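Local coordinates for protein putative alpha-N-acetylgalactosaminidase (Bacillus halodurans C-125, PDB 3CC1) that probably hydrolyses terminal alpha-linked N-acetylgalactosamine from its conjugates, as an alpha-galactosidase-like glycoside hydrolase built from a TIM barrel and a beta-sandwich domain, at residues 24-28 and 29-33; 97-100 and 101-105; 117-120 and 121-124. All blocks are in the same frame, centred on the assembly; numbering follows the deposited sequence.

Contact 1 (24-28 and 29-33); sequences ASVTE and EEVLG
Thr-27 and Glu-30 form a capping box at the start of helix 28-41, a compact example of how the first turn of a helix finds partners for N-H groups that have no earlier turn to supply their acceptors. Thr-27 is the N-cap. With OG1 lying between its own backbone N and carbonyl carbon (chi1 71°), the hydroxyl faces the opening turn and accepts from Glu-30 N at 3.2 Å. The return bond runs from Thr-27 N to Glu-30 OE1, 2.9 Å long and nearly straight at 163°; the amide reaches the anti side of that oxygen, 33° out of the carboxylate plane. The other carboxylate oxygen, OE2, forms a salt bridge with Arg-283, so both oxygens of the carboxylate are engaged and its negative charge is probably eased.

A water links the cap to Glu-29, two residues on: it lies 2.6 Å from Thr-27 OG1 and donates to Glu-29 OE1 at 3.0 Å, while Glu-29 OE2 pairs with Arg-322. Regular helical bonding then takes over, with Val-31 N on Thr-27 O and Leu-32 N on Glu-28 O, each at 2.9 Å.

On the inner side, the side chain of Val-26, just before the cap, crosses that of Val-31 at about a right angle, their CG2 methyls 3.7 Å apart. The same Val-26 methyl brushes Glu-30 CB, also at 3.7 Å, as the two side chains run past each other in opposite directions. Both valines also touch Val-52 of strand 49-52. Polar cap outside and valines inside suit a barrel helix laid against its sheet: helix 28-41 lies in the beta-alpha-beta crossover from strand 14-17 to its parallel neighbour 49-52, the repeating connection of a TIM barrel.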
ATOM      1  N   ALA A  24       1.195  23.359  25.602  1.00 22.42           N
ATOM      2  CA  ALA A  24      -0.044  23.731  26.297  1.00 23.32           C
ATOM      3  C   ALA A  24       0.168  24.921  27.264  1.00 23.87           C
ATOM      4  O   ALA A  24      -0.764  25.362  27.923  1.00 26.06           O
ATOM      5  CB  ALA A  24      -0.626  22.497  27.068  1.00 22.57           C
ATOM      6  N   SER A  25       1.379  25.467  27.310  1.00 23.91           N
ATOM      7  CA  SER A  25       1.800  26.302  28.449  1.00 23.78           C
ATOM      8  C   SER A  25       2.161  27.760  28.117  1.00 22.80           C
ATOM      9  O   SER A  25       2.796  28.448  28.941  1.00 22.20           O
ATOM     10  CB  SER A  25       3.024  25.644  29.127  1.00 24.47           C
ATOM     11  OG  SER A  25       4.201  25.925  28.380  1.00 25.97           O
ATOM     12  N   VAL A  26       1.741  28.270  26.961  1.00 21.78           N
ATOM     13  CA  VAL A  26       2.133  29.642  26.567  1.00 21.61           C
ATOM     14  C   VAL A  26       1.683  30.679  27.609  1.00 22.17           C
ATOM     15  O   VAL A  26       0.597  30.573  28.257  1.00 22.26           O
ATOM     16  CB  VAL A  26       1.610  30.046  25.137  1.00 21.13           C
ATOM     17  CG1 VAL A  26       0.103  30.338  25.149  1.00 20.71           C
ATOM     18  CG2 VAL A  26       2.382  31.219  24.584  1.00 21.36           C
ATOM     19  N   THR A  27       2.516  31.695  27.782  1.00 22.24           N
ATOM     20  CA  THR A  27       2.166  32.813  28.660  1.00 22.08           C
ATOM     21  C   THR A  27       1.750  34.019  27.869  1.00 23.05           C
ATOM     22  O   THR A  27       2.011  34.151  26.664  1.00 23.03           O
ATOM     23  CB  THR A  27       3.349  33.233  29.531  1.00 22.37           C
ATOM     24  OG1 THR A  27       4.311  33.867  28.700  1.00 22.13           O
ATOM     25  CG2 THR A  27       3.963  32.068  30.280  1.00 19.82           C
ATOM     26  N   GLU A  28       1.123  34.950  28.568  1.00 23.55           N
ATOM     27  CA  GLU A  28       0.622  36.183  27.961  1.00 23.57           C
ATOM     28  C   GLU A  28       1.755  37.031  27.348  1.00 23.25           C
ATOM     29  O   GLU A  28       1.613  37.615  26.287  1.00 22.46           O
ATOM     30  CB  GLU A  28      -0.103  36.945  29.062  1.00 25.24           C
ATOM     31  CG  GLU A  28      -0.320  38.361  28.931  1.00 28.08           C
ATOM     32  CD  GLU A  28      -1.016  38.886  30.210  1.00 32.92           C
ATOM     33  OE1 GLU A  28      -2.001  38.259  30.643  1.00 30.30           O
ATOM     34  OE2 GLU A  28      -0.540  39.887  30.807  1.00 37.35           O
ATOM     35  N   GLU A  29       2.889  37.078  28.030  1.00 22.74           N
ATOM     36  CA  GLU A  29       4.067  37.782  27.521  1.00 22.71           C
ATOM     37  C   GLU A  29       4.579  37.160  26.222  1.00 21.78           C
ATOM     38  O   GLU A  29       4.960  37.884  25.288  1.00 20.89           O
ATOM     39  CB  GLU A  29       5.171  37.810  28.574  1.00 23.78           C
ATOM     40  CG  GLU A  29       6.455  38.534  28.149  1.00 25.54           C
ATOM     41  CD  GLU A  29       7.392  37.642  27.336  1.00 30.78           C
ATOM     42  OE1 GLU A  29       7.406  36.395  27.576  1.00 31.87           O
ATOM     43  OE2 GLU A  29       8.141  38.194  26.486  1.00 30.90           O
ATOM     44  N   GLU A  30       4.534  35.827  26.140  1.00 21.19           N
ATOM     45  CA  GLU A  30       4.961  35.112  24.942  1.00 20.37           C
ATOM     46  C   GLU A  30       3.990  35.388  23.800  1.00 20.93           C
ATOM     47  O   GLU A  30       4.417  35.647  22.664  1.00 20.80           O
ATOM     48  CB  GLU A  30       5.148  33.615  25.192  1.00 20.64           C
ATOM     49  CG  GLU A  30       6.369  33.322  26.019  1.00 20.63           C
ATOM     50  CD  GLU A  30       6.318  31.993  26.767  1.00 22.85           C
ATOM     51  OE1 GLU A  30       5.255  31.367  26.834  1.00 23.71           O
ATOM     52  OE2 GLU A  30       7.374  31.572  27.296  1.00 23.13           O
ATOM     53  N   VAL A  31       2.686  35.363  24.084  1.00 21.12           N
ATOM     54  CA  VAL A  31       1.680  35.697  23.058  1.00 21.97           C
ATOM     55  C   VAL A  31       1.854  37.133  22.524  1.00 22.96           C
ATOM     56  O   VAL A  31       1.851  37.354  21.312  1.00 23.40           O
ATOM     57  CB  VAL A  31       0.247  35.509  23.599  1.00 22.52           C
ATOM     58  CG1 VAL A  31      -0.800  35.994  22.583  1.00 20.56           C
ATOM     59  CG2 VAL A  31       0.035  34.045  24.010  1.00 20.34           C
ATOM     60  N   LEU A  32       2.008  38.101  23.423  1.00 22.95           N
ATOM     61  CA  LEU A  32       2.200  39.508  23.020  1.00 24.32           C
ATOM     62  C   LEU A  32       3.517  39.743  22.245  1.00 23.87           C
ATOM     63  O   LEU A  32       3.536  40.537  21.292  1.00 23.82           O
ATOM     64  CB  LEU A  32       2.125  40.451  24.224  1.00 24.78           C
ATOM     65  CG  LEU A  32       0.673  40.615  24.724  1.00 29.02           C
ATOM     66  CD1 LEU A  32       0.565  41.447  26.007  1.00 32.76           C
ATOM     67  CD2 LEU A  32      -0.186  41.268  23.569  1.00 33.26           C
ATOM     68  N   GLY A  33       4.596  39.079  22.655  1.00 22.90           N
ATOM     69  CA  GLY A  33       5.855  39.168  21.929  1.00 23.43           C
ATOM     70  C   GLY A  33       5.712  38.698  20.486  1.00 23.53           C
ATOM     71  O   GLY A  33       6.169  39.339  19.579  1.00 24.36           O
TER
HETATM   72  O   HOH W   1       6.620  34.465  29.740  1.00 28.76           O

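Contact 2 (97-100 and 101-105); sequences KPLS and DAIHD
Lys-97, Ser-100, Asp-101 and His-104 turn their polar ends toward one shared water on the side of helix 97-105, illustrating how a single solvent molecule can join side chains three and four residues apart. The water donates to Ser-100 OG and to Asp-101 OD1, both at 2.7 Å, and accepts from Lys-97 NZ at 2.9 Å. A fourth bond, from His-104 ND1, is weak at 2.9 Å. Two bonds given and two received use up its usual capacity.

The ionic part is looser. Lys-97, bent at its second torsion (chi2 55°), crosses Asp-101 at a slant and lays its CE beside OD1; the salt bridge from Lys-97 NZ to Asp-101 OD1 is long, 3.6 Å, so the water probably carries much of the link.

Among the backbone bonds of the turn, His-104 N reaches Ser-100 O at 2.8 Å. This carbonyl oxygen also sits over one face of the His-104 ring, 3.0 Å above its plane and displaced toward the rim. Beyond the turn, His-104 NE2 bonds Asp-179 OD2, so with the weak water bond at ND1 both ring nitrogens have a partner; Ser-100 OG separately bonds Trp-176 O. Were His-104 replaced by an alanine, Asp-179 would probably lose its ring partner, the shared water one neighbour, and the Ser-100 carbonyl its cover.

The apolar interaction is modest: Leu-99 CG and Ile-103 CD1 meet at 4.1 Å on another side of the helix. There Leu-99 and Ile-103 both lean on Phe-110 of strand 109-115 and on Val-31 of helix 28-41, while Ala-102 touches Leu-32 of that same helix, so helix 97-105 rests on both strand 109-115 and helix 28-41.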
ATOM      1  N   LYS A  97     -10.245  39.231  27.461  1.00 23.62           N
ATOM      2  CA  LYS A  97     -10.590  40.539  26.850  1.00 24.48           C
ATOM      3  C   LYS A  97      -9.369  41.474  26.759  1.00 24.48           C
ATOM      4  O   LYS A  97      -9.136  42.052  25.736  1.00 24.40           O
ATOM      5  CB  LYS A  97     -11.784  41.193  27.533  1.00 24.89           C
ATOM      6  CG  LYS A  97     -12.300  42.521  26.868  1.00 26.98           C
ATOM      7  CD  LYS A  97     -12.618  42.315  25.406  1.00 30.63           C
ATOM      8  CE  LYS A  97     -13.381  43.506  24.753  1.00 34.66           C
ATOM      9  NZ  LYS A  97     -13.619  43.156  23.252  1.00 37.61           N
ATOM     10  N   PRO A  98      -8.555  41.587  27.816  1.00 24.41           N
ATOM     11  CA  PRO A  98      -7.415  42.481  27.700  1.00 24.37           C
ATOM     12  C   PRO A  98      -6.387  42.034  26.648  1.00 23.68           C
ATOM     13  O   PRO A  98      -5.800  42.851  25.950  1.00 23.56           O
ATOM     14  CB  PRO A  98      -6.812  42.464  29.107  1.00 24.81           C
ATOM     15  CG  PRO A  98      -7.962  42.121  29.996  1.00 25.56           C
ATOM     16  CD  PRO A  98      -8.798  41.168  29.193  1.00 24.94           C
ATOM     17  N   LEU A  99      -6.189  40.743  26.537  1.00 23.24           N
ATOM     18  CA  LEU A  99      -5.221  40.184  25.606  1.00 22.65           C
ATOM     19  C   LEU A  99      -5.693  40.397  24.172  1.00 22.11           C
ATOM     20  O   LEU A  99      -4.934  40.829  23.355  1.00 22.00           O
ATOM     21  CB  LEU A  99      -4.969  38.686  25.913  1.00 23.03           C
ATOM     22  CG  LEU A  99      -3.937  37.946  25.061  1.00 24.11           C
ATOM     23  CD1 LEU A  99      -2.595  38.686  24.990  1.00 25.43           C
ATOM     24  CD2 LEU A  99      -3.774  36.543  25.592  1.00 26.81           C
ATOM     25  N   SER A 100      -6.968  40.155  23.908  1.00 22.46           N
ATOM     26  CA  SER A 100      -7.514  40.341  22.589  1.00 22.83           C
ATOM     27  C   SER A 100      -7.522  41.808  22.224  1.00 22.65           C
ATOM     28  O   SER A 100      -7.261  42.137  21.094  1.00 22.30           O
ATOM     29  CB  SER A 100      -8.902  39.694  22.439  1.00 22.29           C
ATOM     30  OG  SER A 100      -9.930  40.423  23.058  1.00 24.61           O
ATOM     31  N   ASP A 101      -7.764  42.681  23.207  1.00 23.58           N
ATOM     32  CA  ASP A 101      -7.711  44.129  22.993  1.00 23.94           C
ATOM     33  C   ASP A 101      -6.309  44.546  22.564  1.00 23.09           C
ATOM     34  O   ASP A 101      -6.140  45.360  21.676  1.00 22.83           O
ATOM     35  CB  ASP A 101      -8.046  44.906  24.285  1.00 24.87           C
ATOM     36  CG  ASP A 101      -9.565  45.072  24.552  1.00 26.95           C
ATOM     37  OD1 ASP A 101     -10.419  44.779  23.703  1.00 29.55           O
ATOM     38  OD2 ASP A 101      -9.906  45.532  25.664  1.00 30.80           O
ATOM     39  N   ALA A 102      -5.292  44.030  23.249  1.00 22.71           N
ATOM     40  CA  ALA A 102      -3.906  44.340  22.896  1.00 22.13           C
ATOM     41  C   ALA A 102      -3.582  43.874  21.468  1.00 22.40           C
ATOM     42  O   ALA A 102      -2.864  44.539  20.717  1.00 22.44           O
ATOM     43  CB  ALA A 102      -2.942  43.705  23.861  1.00 21.83           C
ATOM     44  N   ILE A 103      -4.098  42.706  21.117  1.00 23.09           N
ATOM     45  CA  ILE A 103      -3.834  42.091  19.809  1.00 22.05           C
ATOM     46  C   ILE A 103      -4.546  42.920  18.728  1.00 22.63           C
ATOM     47  O   ILE A 103      -3.955  43.209  17.693  1.00 21.45           O
ATOM     48  CB  ILE A 103      -4.233  40.597  19.771  1.00 22.96           C
ATOM     49  CG1 ILE A 103      -3.254  39.754  20.652  1.00 22.40           C
ATOM     50  CG2 ILE A 103      -4.224  40.068  18.331  1.00 20.99           C
ATOM     51  CD1 ILE A 103      -3.741  38.377  20.949  1.00 21.95           C
ATOM     52  N   HIS A 104      -5.797  43.300  19.002  1.00 21.86           N
ATOM     53  CA  HIS A 104      -6.589  44.116  18.086  1.00 22.51           C
ATOM     54  C   HIS A 104      -5.943  45.485  17.875  1.00 23.22           C
ATOM     55  O   HIS A 104      -5.968  46.005  16.783  1.00 23.27           O
ATOM     56  CB  HIS A 104      -8.012  44.302  18.581  1.00 22.35           C
ATOM     57  CG  HIS A 104      -8.812  43.039  18.600  1.00 23.32           C
ATOM     58  ND1 HIS A 104      -9.861  42.843  19.468  1.00 21.67           N
ATOM     59  CD2 HIS A 104      -8.713  41.906  17.860  1.00 22.28           C
ATOM     60  CE1 HIS A 104     -10.386  41.645  19.249  1.00 23.83           C
ATOM     61  NE2 HIS A 104      -9.704  41.055  18.283  1.00 20.67           N
ATOM     62  N   ASP A 105      -5.332  46.020  18.928  1.00 23.74           N
ATOM     63  CA  ASP A 105      -4.655  47.316  18.867  1.00 24.17           C
ATOM     64  C   ASP A 105      -3.440  47.237  17.983  1.00 23.18           C
ATOM     65  O   ASP A 105      -3.009  48.247  17.480  1.00 23.52           O
ATOM     66  CB  ASP A 105      -4.203  47.789  20.247  1.00 24.68           C
ATOM     67  CG  ASP A 105      -5.372  48.252  21.124  1.00 27.70           C
ATOM     68  OD1 ASP A 105      -6.472  48.537  20.586  1.00 29.84           O
ATOM     69  OD2 ASP A 105      -5.181  48.302  22.348  1.00 31.14           O
TER
HETATM   70  O   HOH W   2     -11.004  42.698  22.075  1.00 29.09           O

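Contact 3 (117-120 and 121-124); sequences GIPR and QAVY
Pro-119 O serves two amides where strand 118-119 turns into helix 120-125: Val-123 N at 3.2 Å, the ordinary helical bond, and, weakly, Ala-122 N at 3.0 Å with an N-H...O angle of only 124°. Pro-119 occupies the N-cap position yet has no polar side-chain atom to cap with, and the weak bond to its O gives Ala-122 N at most a poor substitute. One residue on, Arg-120 O receives Tyr-124 N in a straighter bond of 2.9 Å, at 167°.

Before the helix, the backbone of Ile-118 pairs with Tyr-153 and that of Arg-120 with Asp-151. These bonds make 118-119 an edge strand of a small three-stranded antiparallel sheet, an elaboration that follows barrel strand 109-115 within the alpha-galactosidase-type TIM-barrel region. Apolar contacts fill the angle between strand and helix. Ile-118 divides its branches, CG1 meeting Ala-122 CB at 4.0 Å and CG2 meeting Val-123 CG2 at 4.1 Å; with CG1 anti to the backbone N (chi1 -175°), both branches can reach the helix. Pro-119 CD approaches the same Ala-122 CB, 4.1 Å away.

The long polar side chains find their partners elsewhere. Arg-120, extended as far as NE, gives that N-H to Met-152 O in the middle strand of the sheet. Gln-121 is buried, and its NE2 bonds Leu-72 O while its side chain packs on Phe-69 of the second subunit. Toward the other end of the short helix, the carbonyl oxygens of Val-123 and Tyr-124 are taken up by NE and NH2 of Arg-137.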
ATOM      1  N   GLY A 117     -16.807  19.441  24.017  1.00 22.17           N
ATOM      2  CA  GLY A 117     -17.551  18.964  25.190  1.00 22.57           C
ATOM      3  C   GLY A 117     -17.659  19.939  26.345  1.00 21.78           C
ATOM      4  O   GLY A 117     -17.644  21.173  26.190  1.00 23.05           O
ATOM      5  N   ILE A 118     -17.765  19.355  27.523  1.00 21.56           N
ATOM      6  CA  ILE A 118     -17.983  20.087  28.741  1.00 20.81           C
ATOM      7  C   ILE A 118     -17.015  19.514  29.789  1.00 21.52           C
ATOM      8  O   ILE A 118     -16.767  18.332  29.809  1.00 21.29           O
ATOM      9  CB  ILE A 118     -19.459  19.902  29.221  1.00 21.80           C
ATOM     10  CG1 ILE A 118     -19.754  20.768  30.445  1.00 22.21           C
ATOM     11  CG2 ILE A 118     -19.780  18.413  29.507  1.00 18.82           C
ATOM     12  CD1 ILE A 118     -21.252  20.866  30.799  1.00 20.28           C
ATOM     13  N   PRO A 119     -16.445  20.357  30.649  1.00 22.78           N
ATOM     14  CA  PRO A 119     -15.392  19.794  31.470  1.00 21.49           C
ATOM     15  C   PRO A 119     -15.894  18.726  32.416  1.00 21.83           C
ATOM     16  O   PRO A 119     -16.974  18.819  32.940  1.00 19.73           O
ATOM     17  CB  PRO A 119     -14.900  21.015  32.267  1.00 22.20           C
ATOM     18  CG  PRO A 119     -15.192  22.177  31.369  1.00 22.79           C
ATOM     19  CD  PRO A 119     -16.515  21.838  30.766  1.00 22.93           C
ATOM     20  N   ARG A 120     -15.078  17.719  32.650  1.00 22.05           N
ATOM     21  CA  ARG A 120     -15.465  16.707  33.595  1.00 22.36           C
ATOM     22  C   ARG A 120     -15.680  17.333  34.979  1.00 22.76           C
ATOM     23  O   ARG A 120     -16.459  16.864  35.785  1.00 23.48           O
ATOM     24  CB  ARG A 120     -14.358  15.648  33.667  1.00 21.76           C
ATOM     25  CG  ARG A 120     -14.171  14.880  32.371  1.00 22.26           C
ATOM     26  CD  ARG A 120     -13.373  13.622  32.674  1.00 22.77           C
ATOM     27  NE  ARG A 120     -12.986  12.967  31.448  1.00 23.98           N
ATOM     28  CZ  ARG A 120     -12.321  11.819  31.411  1.00 26.07           C
ATOM     29  NH1 ARG A 120     -12.040  11.189  32.533  1.00 28.54           N
ATOM     30  NH2 ARG A 120     -11.935  11.313  30.267  1.00 27.28           N
ATOM     31  N   GLN A 121     -14.909  18.375  35.236  1.00 22.52           N
ATOM     32  CA  GLN A 121     -14.953  19.138  36.474  1.00 22.94           C
ATOM     33  C   GLN A 121     -16.332  19.805  36.681  1.00 22.83           C
ATOM     34  O   GLN A 121     -16.828  19.877  37.812  1.00 22.43           O
ATOM     35  CB  GLN A 121     -13.854  20.174  36.448  1.00 23.10           C
ATOM     36  CG  GLN A 121     -13.710  20.942  37.750  1.00 25.09           C
ATOM     37  CD  GLN A 121     -12.463  21.848  37.717  1.00 25.28           C
ATOM     38  OE1 GLN A 121     -11.358  21.376  37.526  1.00 24.82           O
ATOM     39  NE2 GLN A 121     -12.660  23.137  37.910  1.00 23.61           N
ATOM     40  N   ALA A 122     -16.945  20.253  35.580  1.00 21.77           N
ATOM     41  CA  ALA A 122     -18.309  20.771  35.601  1.00 21.58           C
ATOM     42  C   ALA A 122     -19.289  19.657  35.934  1.00 20.66           C
ATOM     43  O   ALA A 122     -20.251  19.851  36.658  1.00 20.97           O
ATOM     44  CB  ALA A 122     -18.660  21.443  34.260  1.00 20.04           C
ATOM     45  N   VAL A 123     -19.036  18.473  35.427  1.00 21.93           N
ATOM     46  CA  VAL A 123     -19.954  17.351  35.659  1.00 23.42           C
ATOM     47  C   VAL A 123     -19.864  16.977  37.140  1.00 24.14           C
ATOM     48  O   VAL A 123     -20.869  16.820  37.819  1.00 23.46           O
ATOM     49  CB  VAL A 123     -19.686  16.178  34.685  1.00 23.40           C
ATOM     50  CG1 VAL A 123     -20.497  14.967  35.092  1.00 24.01           C
ATOM     51  CG2 VAL A 123     -19.995  16.602  33.220  1.00 23.44           C
ATOM     52  N   TYR A 124     -18.631  16.901  37.653  0.50 24.43           N
ATOM     53  CA  TYR A 124     -18.390  16.634  39.082  0.50 24.70           C
ATOM     54  C   TYR A 124     -19.133  17.624  39.957  0.50 25.12           C
ATOM     55  O   TYR A 124     -19.807  17.244  40.895  0.50 24.59           O
ATOM     56  CB  TYR A 124     -16.897  16.739  39.399  0.50 24.88           C
ATOM     57  CG  TYR A 124     -16.533  16.786  40.879  0.50 25.75           C
ATOM     58  CD1 TYR A 124     -16.769  15.710  41.724  0.50 26.05           C
ATOM     59  CD2 TYR A 124     -15.894  17.899  41.413  0.50 25.92           C
ATOM     60  CE1 TYR A 124     -16.403  15.766  43.067  0.50 27.25           C
ATOM     61  CE2 TYR A 124     -15.542  17.965  42.734  0.50 25.15           C
ATOM     62  CZ  TYR A 124     -15.787  16.902  43.553  0.50 27.36           C
ATOM     63  OH  TYR A 124     -15.411  17.005  44.877  0.50 29.37           O
TER

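Overall arrangement
Contacts 1 and 2 belong to one layer, the outer helices of the barrel, and meet directly: Leu-32 CD2 lies 3.7 Å from Ala-102 CB. Contact 3 stands apart, its centre about 26 Å from that of contact 1 and 28 Å from that of contact 2, in a small sheet-and-helix elaboration beside the second subunit. None is wholly core: each buries apolar residues on one side, valines in contact 1, Leu-99 and Ile-103 in contact 2, Ile-118 and Ala-122 in contact 3, with more exposed polar ones on another. A reciprocal side-chain cap opens the helix of contact 1, charges and a water join residues along one side of the helix in contact 2, and contact 3 starts its helix from a proline carbonyl.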